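Local structure of EGF family domain-containing protein (Toxoplasma gondii, 4Z80) at residues R193-T198 / Q204-Y209; Q69-S74 / R169-T174; N352-V357 / L466-C471. The protein binds a peptide of its RON2-like partner TgRON2L1 and, as a member of the apical membrane antigen family, probably serves in host-cell invasion at the moving junction. All blocks are in the same frame, centred on the assembly; numbering follows the deposited sequence.

Contact 1: residues R193-T198 / Q204-Y209; sequences RFLDTT and QPYTEY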
loop_
_atom_site.group_PDB
_atom_site.type_symbol
_atom_site.label_atom_id
_atom_site.label_comp_id
_atom_site.label_asym_id
_atom_site.label_seq_id
_atom_site.Cartn_x
_atom_site.Cartn_y
_atom_site.Cartn_z
ATOM N N ARG A 193 5.444 2.747 -20.030
ATOM C CA ARG A 193 5.042 1.822 -21.089
ATOM C C ARG A 193 4.416 0.537 -20.561
ATOM O O ARG A 193 4.972 -0.115 -19.677
ATOM C CB ARG A 193 6.247 1.444 -21.953
ATOM C CG ARG A 193 7.021 2.611 -22.532
ATOM C CD ARG A 193 6.444 3.101 -23.840
ATOM N NE ARG A 193 7.299 4.128 -24.432
ATOM C CZ ARG A 193 6.886 5.033 -25.309
ATOM N NH1 ARG A 193 5.621 5.053 -25.715
ATOM N NH2 ARG A 193 7.738 5.932 -25.777
ATOM N N PHE A 194 3.274 0.167 -21.131
ATOM C CA PHE A 194 2.654 -1.129 -20.876
ATOM C C PHE A 194 2.986 -2.040 -22.046
ATOM O O PHE A 194 3.631 -3.073 -21.880
ATOM C CB PHE A 194 1.137 -0.978 -20.708
ATOM C CG PHE A 194 0.400 -2.268 -20.401
ATOM C CD1 PHE A 194 1.017 -3.335 -19.768
ATOM C CD2 PHE A 194 -0.935 -2.389 -20.744
ATOM C CE1 PHE A 194 0.305 -4.496 -19.490
ATOM C CE2 PHE A 194 -1.648 -3.546 -20.466
ATOM C CZ PHE A 194 -1.027 -4.594 -19.844
ATOM N N LEU A 195 2.541 -1.634 -23.230
ATOM C CA LEU A 195 2.931 -2.289 -24.474
ATOM C C LEU A 195 3.892 -1.356 -25.192
ATOM O O LEU A 195 3.480 -0.351 -25.763
ATOM C CB LEU A 195 1.709 -2.606 -25.336
ATOM C CG LEU A 195 0.549 -3.240 -24.568
ATOM C CD1 LEU A 195 -0.617 -3.537 -25.500
ATOM C CD2 LEU A 195 0.999 -4.499 -23.834
ATOM N N ASP A 196 5.177 -1.681 -25.117
ATOM C CA ASP A 196 6.224 -0.832 -25.671
ATOM C C ASP A 196 6.387 -1.098 -27.160
ATOM O O ASP A 196 7.016 -2.072 -27.566
ATOM C CB ASP A 196 7.548 -1.068 -24.947
ATOM C CG ASP A 196 8.601 -0.038 -25.316
ATOM O OD1 ASP A 196 8.332 0.794 -26.208
ATOM O OD2 ASP A 196 9.694 -0.064 -24.715
ATOM N N THR A 197 5.817 -0.214 -27.965
ATOM C CA THR A 197 5.789 -0.397 -29.408
ATOM C C THR A 197 7.115 0.006 -30.049
ATOM O O THR A 197 7.330 -0.225 -31.241
ATOM C CB THR A 197 4.639 0.410 -30.028
ATOM O OG1 THR A 197 4.785 1.792 -29.681
ATOM C CG2 THR A 197 3.298 -0.104 -29.503
ATOM N N THR A 198 8.004 0.597 -29.254
ATOM C CA THR A 198 9.337 0.949 -29.730
ATOM C C THR A 198 10.265 -0.269 -29.710
ATOM O O THR A 198 11.420 -0.181 -30.130
ATOM C CB THR A 198 9.969 2.078 -28.885
ATOM O OG1 THR A 198 10.343 1.573 -27.597
ATOM C CG2 THR A 198 8.995 3.241 -28.714
ATOM N N GLN A 204 5.184 -10.393 -32.116
ATOM C CA GLN A 204 4.211 -9.308 -31.992
ATOM C C GLN A 204 4.892 -7.938 -32.093
ATOM O O GLN A 204 6.096 -7.825 -31.868
ATOM C CB GLN A 204 3.457 -9.440 -30.665
ATOM C CG GLN A 204 4.237 -8.928 -29.458
ATOM C CD GLN A 204 4.012 -9.747 -28.200
ATOM O OE1 GLN A 204 3.586 -10.901 -28.256
ATOM N NE2 GLN A 204 4.311 -9.151 -27.052
ATOM N N PRO A 205 4.120 -6.889 -32.428
ATOM C CA PRO A 205 4.685 -5.558 -32.694
ATOM C C PRO A 205 4.966 -4.718 -31.443
ATOM O O PRO A 205 4.890 -3.488 -31.497
ATOM C CB PRO A 205 3.598 -4.900 -33.552
ATOM C CG PRO A 205 2.339 -5.493 -33.042
ATOM C CD PRO A 205 2.670 -6.924 -32.701
ATOM N N TYR A 206 5.302 -5.371 -30.336
ATOM C CA TYR A 206 5.615 -4.661 -29.102
ATOM C C TYR A 206 6.214 -5.615 -28.085
ATOM O O TYR A 206 6.132 -6.833 -28.242
ATOM C CB TYR A 206 4.360 -4.007 -28.514
ATOM C CG TYR A 206 3.241 -4.989 -28.256
ATOM C CD1 TYR A 206 3.163 -5.688 -27.059
ATOM C CD2 TYR A 206 2.270 -5.228 -29.217
ATOM C CE1 TYR A 206 2.145 -6.593 -26.823
ATOM C CE2 TYR A 206 1.247 -6.128 -28.994
ATOM C CZ TYR A 206 1.188 -6.808 -27.793
ATOM O OH TYR A 206 0.170 -7.705 -27.568
ATOM N N THR A 207 6.816 -5.051 -27.043
ATOM C CA THR A 207 7.249 -5.833 -25.895
ATOM C C THR A 207 6.350 -5.475 -24.713
ATOM O O THR A 207 6.087 -4.298 -24.459
ATOM C CB THR A 207 8.725 -5.576 -25.542
ATOM O OG1 THR A 207 9.551 -5.912 -26.665
ATOM C CG2 THR A 207 9.147 -6.426 -24.349
ATOM N N GLU A 208 5.880 -6.499 -24.008
ATOM C CA GLU A 208 4.954 -6.314 -22.892
ATOM C C GLU A 208 5.690 -6.038 -21.586
ATOM O O GLU A 208 6.594 -6.779 -21.208
ATOM C CB GLU A 208 4.069 -7.552 -22.732
ATOM C CG GLU A 208 3.017 -7.427 -21.629
ATOM C CD GLU A 208 2.304 -8.739 -21.341
ATOM O OE1 GLU A 208 2.419 -9.681 -22.157
ATOM O OE2 GLU A 208 1.626 -8.824 -20.295
ATOM N N TYR A 209 5.280 -4.971 -20.904
ATOM C CA TYR A 209 5.773 -4.658 -19.571
ATOM C C TYR A 209 4.568 -4.533 -18.637
ATOM O O TYR A 209 3.649 -5.342 -18.720
ATOM C CB TYR A 209 6.625 -3.381 -19.593
ATOM C CG TYR A 209 7.904 -3.534 -20.391
ATOM C CD1 TYR A 209 8.949 -4.318 -19.918
ATOM C CD2 TYR A 209 8.062 -2.899 -21.614
ATOM C CE1 TYR A 209 10.120 -4.462 -20.637
ATOM C CE2 TYR A 209 9.231 -3.038 -22.343
ATOM C CZ TYR A 209 10.254 -3.820 -21.848
ATOM O OH TYR A 209 11.419 -3.970 -22.562
#
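Pro205 and Tyr206 lead into the second strand of a short antiparallel beta hairpin (195-196 with 207-208) and meet Thr197, just past the first strand, and Leu195 within it. The O of Pro205 lies 3.8 Å from the CA of Thr197. Tyr206 turns its CG between its own N and carbonyl carbon (chi1 57°), which lays the ring alongside Leu195; the two side chains point the same way, and Leu195 CB makes an off-centre CH-pi contact, 4.3 Å from the centroid of the Tyr206 ring. Leu195 CD1 lies over the rim of one face of this ring, and the CG of Gln204 sits over the centre of the opposite face. Ile25 of the bound Cytoadherence-linked asexual protein chain packs on both Leu195 and Tyr206, so this side of the hairpin forms part of the peptide-binding surface. Thr207 and Asp196 are the hydrogen-bonded pair: Asp196 N gives to Thr207 O at 2.8 Å, and Thr207 N returns to Asp196 O at 3.0 Å. Glu208, in the non-hydrogen-bonded pair with Leu195, touches it through CG, while its carboxylate turns to Lys241 and His238. Tyr209 N closes the ladder on Phe194 O at 2.7 Å, nearly straight. Its ring presents an edge to Asp196, whose OD2 pairs with Lys244; the closest atoms are Asp196 CB and Tyr209 CE2, 3.7 Å apart.

Contact 2: residues Q69-S74 / R169-T174; sequences QAYCQS and RQDMVT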
loop_
_atom_site.group_PDB
_atom_site.type_symbol
_atom_site.label_atom_id
_atom_site.label_comp_id
_atom_site.label_asym_id
_atom_site.label_seq_id
_atom_site.Cartn_x
_atom_site.Cartn_y
_atom_site.Cartn_z
ATOM N N GLN A 69 -11.238 17.985 -12.320
ATOM C CA GLN A 69 -12.597 17.439 -12.353
ATOM C C GLN A 69 -13.023 16.786 -11.035
ATOM O O GLN A 69 -14.202 16.480 -10.851
ATOM C CB GLN A 69 -12.733 16.414 -13.485
ATOM C CG GLN A 69 -12.436 16.969 -14.867
ATOM C CD GLN A 69 -13.190 18.250 -15.150
ATOM O OE1 GLN A 69 -14.392 18.341 -14.905
ATOM N NE2 GLN A 69 -12.481 19.259 -15.639
ATOM N N ALA A 70 -12.067 16.569 -10.132
ATOM C CA ALA A 70 -12.342 15.954 -8.831
ATOM C C ALA A 70 -13.129 14.651 -8.984
ATOM O O ALA A 70 -14.046 14.376 -8.212
ATOM C CB ALA A 70 -13.098 16.936 -7.929
ATOM N N TYR A 71 -12.739 13.845 -9.971
ATOM C CA TYR A 71 -13.487 12.650 -10.368
ATOM C C TYR A 71 -13.936 11.765 -9.213
ATOM O O TYR A 71 -15.110 11.430 -9.102
ATOM C CB TYR A 71 -12.647 11.784 -11.309
ATOM C CG TYR A 71 -12.230 12.445 -12.603
ATOM C CD1 TYR A 71 -13.148 12.651 -13.625
ATOM C CD2 TYR A 71 -10.916 12.830 -12.814
ATOM C CE1 TYR A 71 -12.764 13.244 -14.817
ATOM C CE2 TYR A 71 -10.525 13.421 -13.998
ATOM C CZ TYR A 71 -11.457 13.624 -14.996
ATOM O OH TYR A 71 -11.068 14.207 -16.181
ATOM N N CYS A 72 -12.995 11.368 -8.365
ATOM C CA CYS A 72 -13.275 10.327 -7.387
ATOM C C CYS A 72 -13.957 10.865 -6.133
ATOM O O CYS A 72 -14.246 10.100 -5.216
ATOM C CB CYS A 72 -11.985 9.592 -7.011
ATOM S SG CYS A 72 -11.191 8.730 -8.409
ATOM N N GLN A 73 -14.229 12.168 -6.100
ATOM C CA GLN A 73 -15.032 12.758 -5.025
ATOM C C GLN A 73 -16.522 12.781 -5.368
ATOM O O GLN A 73 -17.353 13.105 -4.522
ATOM C CB GLN A 73 -14.550 14.178 -4.704
ATOM C CG GLN A 73 -13.290 14.182 -3.864
ATOM C CD GLN A 73 -12.768 15.567 -3.496
ATOM O OE1 GLN A 73 -11.711 15.681 -2.881
ATOM N NE2 GLN A 73 -13.493 16.624 -3.877
ATOM N N SER A 74 -16.851 12.431 -6.605
ATOM C CA SER A 74 -18.243 12.391 -7.061
ATOM C C SER A 74 -19.058 11.327 -6.338
ATOM O O SER A 74 -18.550 10.245 -6.035
ATOM C CB SER A 74 -18.301 12.125 -8.561
ATOM O OG SER A 74 -19.640 11.898 -8.981
ATOM N N ARG A 169 -2.259 16.834 -19.994
ATOM C CA ARG A 169 -2.442 18.266 -19.797
ATOM C C ARG A 169 -3.761 18.630 -19.102
ATOM O O ARG A 169 -3.825 19.652 -18.414
ATOM C CB ARG A 169 -2.316 18.985 -21.143
ATOM C CG ARG A 169 -0.859 19.099 -21.593
ATOM C CD ARG A 169 -0.664 19.415 -23.075
ATOM N NE ARG A 169 -1.850 19.946 -23.740
ATOM C CZ ARG A 169 -1.878 20.309 -25.020
ATOM N NH1 ARG A 169 -2.998 20.781 -25.552
ATOM N NH2 ARG A 169 -0.783 20.200 -25.766
ATOM N N GLN A 170 -4.791 17.795 -19.246
ATOM C CA GLN A 170 -6.108 18.089 -18.675
ATOM C C GLN A 170 -6.353 17.379 -17.346
ATOM O O GLN A 170 -7.170 17.838 -16.543
ATOM C CB GLN A 170 -7.244 17.687 -19.622
ATOM C CG GLN A 170 -6.948 17.772 -21.103
ATOM C CD GLN A 170 -7.440 19.048 -21.711
ATOM O OE1 GLN A 170 -7.246 20.132 -21.157
ATOM N NE2 GLN A 170 -8.090 18.932 -22.862
ATOM N N ASP A 171 -5.694 16.240 -17.139
ATOM C CA ASP A 171 -5.884 15.475 -15.903
ATOM C C ASP A 171 -4.670 15.523 -14.991
ATOM O O ASP A 171 -4.808 15.810 -13.811
ATOM C CB ASP A 171 -6.233 14.011 -16.209
ATOM C CG ASP A 171 -7.711 13.803 -16.511
ATOM O OD1 ASP A 171 -8.521 14.731 -16.300
ATOM O OD2 ASP A 171 -8.074 12.689 -16.947
ATOM N N MET A 172 -3.487 15.238 -15.517
ATOM C CA MET A 172 -2.302 15.148 -14.669
ATOM C C MET A 172 -1.749 16.506 -14.233
ATOM O O MET A 172 -1.694 16.784 -13.038
ATOM C CB MET A 172 -1.223 14.342 -15.378
ATOM C CG MET A 172 -1.550 12.861 -15.460
ATOM S SD MET A 172 -0.370 11.970 -16.482
ATOM C CE MET A 172 -0.715 10.273 -16.040
ATOM N N VAL A 173 -1.352 17.362 -15.174
ATOM C CA VAL A 173 -0.612 18.569 -14.790
ATOM C C VAL A 173 -1.432 19.545 -13.951
ATOM O O VAL A 173 -0.871 20.294 -13.149
ATOM C CB VAL A 173 -0.066 19.330 -16.027
ATOM C CG1 VAL A 173 0.923 18.473 -16.770
ATOM C CG2 VAL A 173 -1.186 19.786 -16.918
ATOM N N THR A 174 -2.748 19.537 -14.127
ATOM C CA THR A 174 -3.626 20.433 -13.380
ATOM C C THR A 174 -4.189 19.781 -12.104
ATOM O O THR A 174 -5.083 20.333 -11.457
ATOM C CB THR A 174 -4.791 20.920 -14.259
ATOM O OG1 THR A 174 -5.502 19.798 -14.797
ATOM C CG2 THR A 174 -4.269 21.776 -15.410
HETATM O O HOH W 1 -9.158 16.734 -14.223
HETATM O O HOH W 2 -9.611 19.036 -16.545
#
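Tyr71 and Asp171 meet at a single buried point, where the hydroxyl OH of Tyr71 donates a short 2.6 Å hydrogen bond to OD1 of Asp171. The oxygen receives it on its syn lone pair and lies at the edge of the phenol ring, near the ring plane; ring and carboxylate stand almost perpendicular, 85° apart. Asp171 CG lies anti to its carbonyl carbon (chi1 -83°), which brings the carboxylate nearer the tyrosine. Gln69 CB rests on one face of the ring, toward its rim. Against this tight spot, the side by Gln69 and Gln170 is loose and bridged by water. One water accepts from Gln69 N and can donate to Asp171 OD1 at 3.0 Å, probably as a second donor to that oxygen. Another accepts from Gln69 NE2 and donates to Gln170 O at 2.7 Å, linking the side-chain amide of Gln69 to the helix backbone. Asp171 OD2 accepts from the backbone N of Gln10 of the Cytoadherence-linked asexual protein chain, whose Asn9 packs on Tyr71 and Asp171. The Cys72-Cys274 disulfide ties down the short 3-10 turn carrying Tyr71, and helix 165-172 presents Asp171, an arrangement that forms part of the binding site for the RON2-like peptide.

Contact 3: residues N352-V357 / L466-C471; sequences NVRWGV and LPEDKC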
loop_
_atom_site.group_PDB
_atom_site.type_symbol
_atom_site.label_atom_id
_atom_site.label_comp_id
_atom_site.label_asym_id
_atom_site.label_seq_id
_atom_site.Cartn_x
_atom_site.Cartn_y
_atom_site.Cartn_z
ATOM N N ASN A 352 16.803 -6.651 22.944
ATOM C CA ASN A 352 17.479 -6.403 24.207
ATOM C C ASN A 352 17.216 -5.024 24.788
ATOM O O ASN A 352 18.064 -4.467 25.470
ATOM C CB ASN A 352 18.991 -6.619 24.037
ATOM C CG ASN A 352 19.341 -8.052 23.695
ATOM O OD1 ASN A 352 19.910 -8.328 22.641
ATOM N ND2 ASN A 352 18.998 -8.978 24.589
ATOM N N VAL A 353 16.022 -4.481 24.544
ATOM C CA VAL A 353 15.648 -3.216 25.156
ATOM C C VAL A 353 14.193 -3.221 25.594
ATOM O O VAL A 353 13.398 -4.045 25.134
ATOM C CB VAL A 353 15.891 -2.015 24.216
ATOM C CG1 VAL A 353 17.403 -1.731 24.087
ATOM C CG2 VAL A 353 15.253 -2.250 22.846
ATOM N N ARG A 354 13.895 -2.292 26.500
ATOM C CA ARG A 354 12.559 -2.088 27.073
ATOM C C ARG A 354 12.131 -0.628 26.884
ATOM O O ARG A 354 12.921 0.280 27.150
ATOM C CB ARG A 354 12.554 -2.417 28.571
ATOM C CG ARG A 354 13.135 -3.759 28.960
ATOM C CD ARG A 354 13.698 -3.733 30.382
ATOM N NE ARG A 354 12.684 -3.422 31.386
ATOM C CZ ARG A 354 12.954 -3.099 32.647
ATOM N NH1 ARG A 354 14.213 -3.021 33.069
ATOM N NH2 ARG A 354 11.966 -2.838 33.492
ATOM N N TRP A 355 10.891 -0.377 26.458
ATOM C CA TRP A 355 10.406 1.002 26.327
ATOM C C TRP A 355 10.376 1.731 27.663
ATOM O O TRP A 355 9.918 1.176 28.660
ATOM C CB TRP A 355 8.989 1.045 25.739
ATOM C CG TRP A 355 8.846 0.423 24.385
ATOM C CD1 TRP A 355 8.230 -0.756 24.086
ATOM C CD2 TRP A 355 9.313 0.958 23.141
ATOM N NE1 TRP A 355 8.292 -0.995 22.739
ATOM C CE2 TRP A 355 8.948 0.044 22.134
ATOM C CE3 TRP A 355 10.001 2.120 22.784
ATOM C CZ2 TRP A 355 9.263 0.246 20.794
ATOM C CZ3 TRP A 355 10.311 2.324 21.458
ATOM C CH2 TRP A 355 9.945 1.392 20.475
ATOM N N GLY A 356 10.817 2.984 27.672
ATOM C CA GLY A 356 10.759 3.788 28.881
ATOM C C GLY A 356 10.533 5.265 28.637
ATOM O O GLY A 356 10.389 5.719 27.497
ATOM N N VAL A 357 10.487 6.015 29.736
ATOM C CA VAL A 357 10.446 7.476 29.697
ATOM C C VAL A 357 11.581 7.989 30.585
ATOM O O VAL A 357 12.051 7.276 31.461
ATOM C CB VAL A 357 9.084 8.037 30.168
ATOM C CG1 VAL A 357 7.975 7.615 29.201
ATOM C CG2 VAL A 357 8.773 7.593 31.594
ATOM N N LEU A 466 19.489 4.564 28.147
ATOM C CA LEU A 466 19.945 5.146 29.409
ATOM C C LEU A 466 19.907 4.083 30.497
ATOM O O LEU A 466 19.133 3.129 30.413
ATOM C CB LEU A 466 19.077 6.340 29.822
ATOM C CG LEU A 466 19.168 7.598 28.972
ATOM C CD1 LEU A 466 18.087 8.594 29.380
ATOM C CD2 LEU A 466 20.545 8.231 29.086
ATOM N N PRO A 467 20.744 4.241 31.535
ATOM C CA PRO A 467 20.656 3.330 32.679
ATOM C C PRO A 467 19.293 3.431 33.355
ATOM O O PRO A 467 18.700 4.516 33.378
ATOM C CB PRO A 467 21.777 3.813 33.610
ATOM C CG PRO A 467 22.068 5.215 33.181
ATOM C CD PRO A 467 21.771 5.279 31.718
ATOM N N GLU A 468 18.809 2.318 33.895
ATOM C CA GLU A 468 17.509 2.302 34.543
ATOM C C GLU A 468 17.548 3.058 35.862
ATOM O O GLU A 468 18.511 2.955 36.624
ATOM C CB GLU A 468 17.026 0.863 34.785
ATOM C CG GLU A 468 15.698 0.801 35.550
ATOM C CD GLU A 468 15.102 -0.596 35.636
ATOM O OE1 GLU A 468 15.753 -1.564 35.192
ATOM O OE2 GLU A 468 13.972 -0.720 36.156
ATOM N N ASP A 469 16.508 3.845 36.105
ATOM C CA ASP A 469 16.249 4.378 37.434
ATOM C C ASP A 469 15.678 3.250 38.287
ATOM O O ASP A 469 14.498 2.932 38.184
ATOM C CB ASP A 469 15.281 5.560 37.367
ATOM C CG ASP A 469 15.061 6.218 38.721
ATOM O OD1 ASP A 469 15.518 5.666 39.746
ATOM O OD2 ASP A 469 14.432 7.295 38.757
ATOM N N LYS A 470 16.513 2.647 39.125
ATOM C CA LYS A 470 16.091 1.489 39.905
ATOM C C LYS A 470 15.497 1.878 41.258
ATOM O O LYS A 470 15.206 1.009 42.081
ATOM C CB LYS A 470 17.270 0.536 40.112
ATOM C CG LYS A 470 17.801 -0.070 38.823
ATOM C CD LYS A 470 18.923 -1.054 39.087
ATOM C CE LYS A 470 19.499 -1.589 37.787
ATOM N NZ LYS A 470 20.733 -2.386 38.014
ATOM N N CYS A 471 15.306 3.177 41.479
ATOM C CA CYS A 471 14.798 3.675 42.756
ATOM C C CYS A 471 13.290 3.929 42.734
ATOM O O CYS A 471 12.696 4.243 43.767
ATOM C CB CYS A 471 15.524 4.963 43.144
ATOM S SG CYS A 471 17.251 4.720 43.603
HETATM O O HOH W 3 12.186 -2.664 36.259
#
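Arg354 and Glu468 form a salt bridge, NH1 of the arginine giving a hydrogen bond to OE1 of the glutamate at 3.0 Å. The bond is bent, 141° at the hydrogen, and the donor stands above the carboxylate plane, so the two charged groups meet obliquely, their planes 70° apart, and do not form a flat two-pronged pair. A water completes the bridge on the second branch: it accepts from Arg354 NH2 at 2.8 Å, in the guanidinium plane, and donates to Glu468 OE2 at 2.6 Å. Glu468 reaches across with its CG anti to the backbone N and the chain extended beyond, whereas the arginine chain bends at chi3 (61°) to turn its guanidinium toward the acid. NE of Arg354 also bonds a glycerol, probably from the crystallisation liquor. Farther along 466-471, Asp469 OD1 accepts from Cys471 N in an Asx turn, and its OD2 bonds Ser359. Packing between the segments is slight: this surface contact joins the loop near the end of the modelled chain, after strand 443-447 and leading toward the EGF-like region, to strand 353-359, in the region matching the apical membrane antigen 1 family (PAN clan). That strand is the middle one of a three-stranded antiparallel sheet between 363-366 and 436-440, the side chain of Arg354 resting on Pro366 of the former and on Ile438 and Ser440 of the latter.

Overall arrangement
Along the chain the contacts follow one another in series: contact 2 closes at 174, contact 1 follows from 193, and contact 3 comes last. Contacts 1 and 2 are neighbours, their centres 27 Å apart and their nearest atoms about 11 Å apart. They share no sheet, one being the hairpin 195-196/207-208 and the other a loop set against helix 165-172, yet both touch the same Cytoadherence-linked asexual protein chain, consistent with both lining one extended binding surface for the peptide. Contact 3 lies on the opposite side of the chain's centre, its centre about 59 Å from that of contact 1 and about 52 Å from that of contact 2, where a loop meets strand 353-359 of a three-stranded sheet; no other protein chain of the assembly touches it.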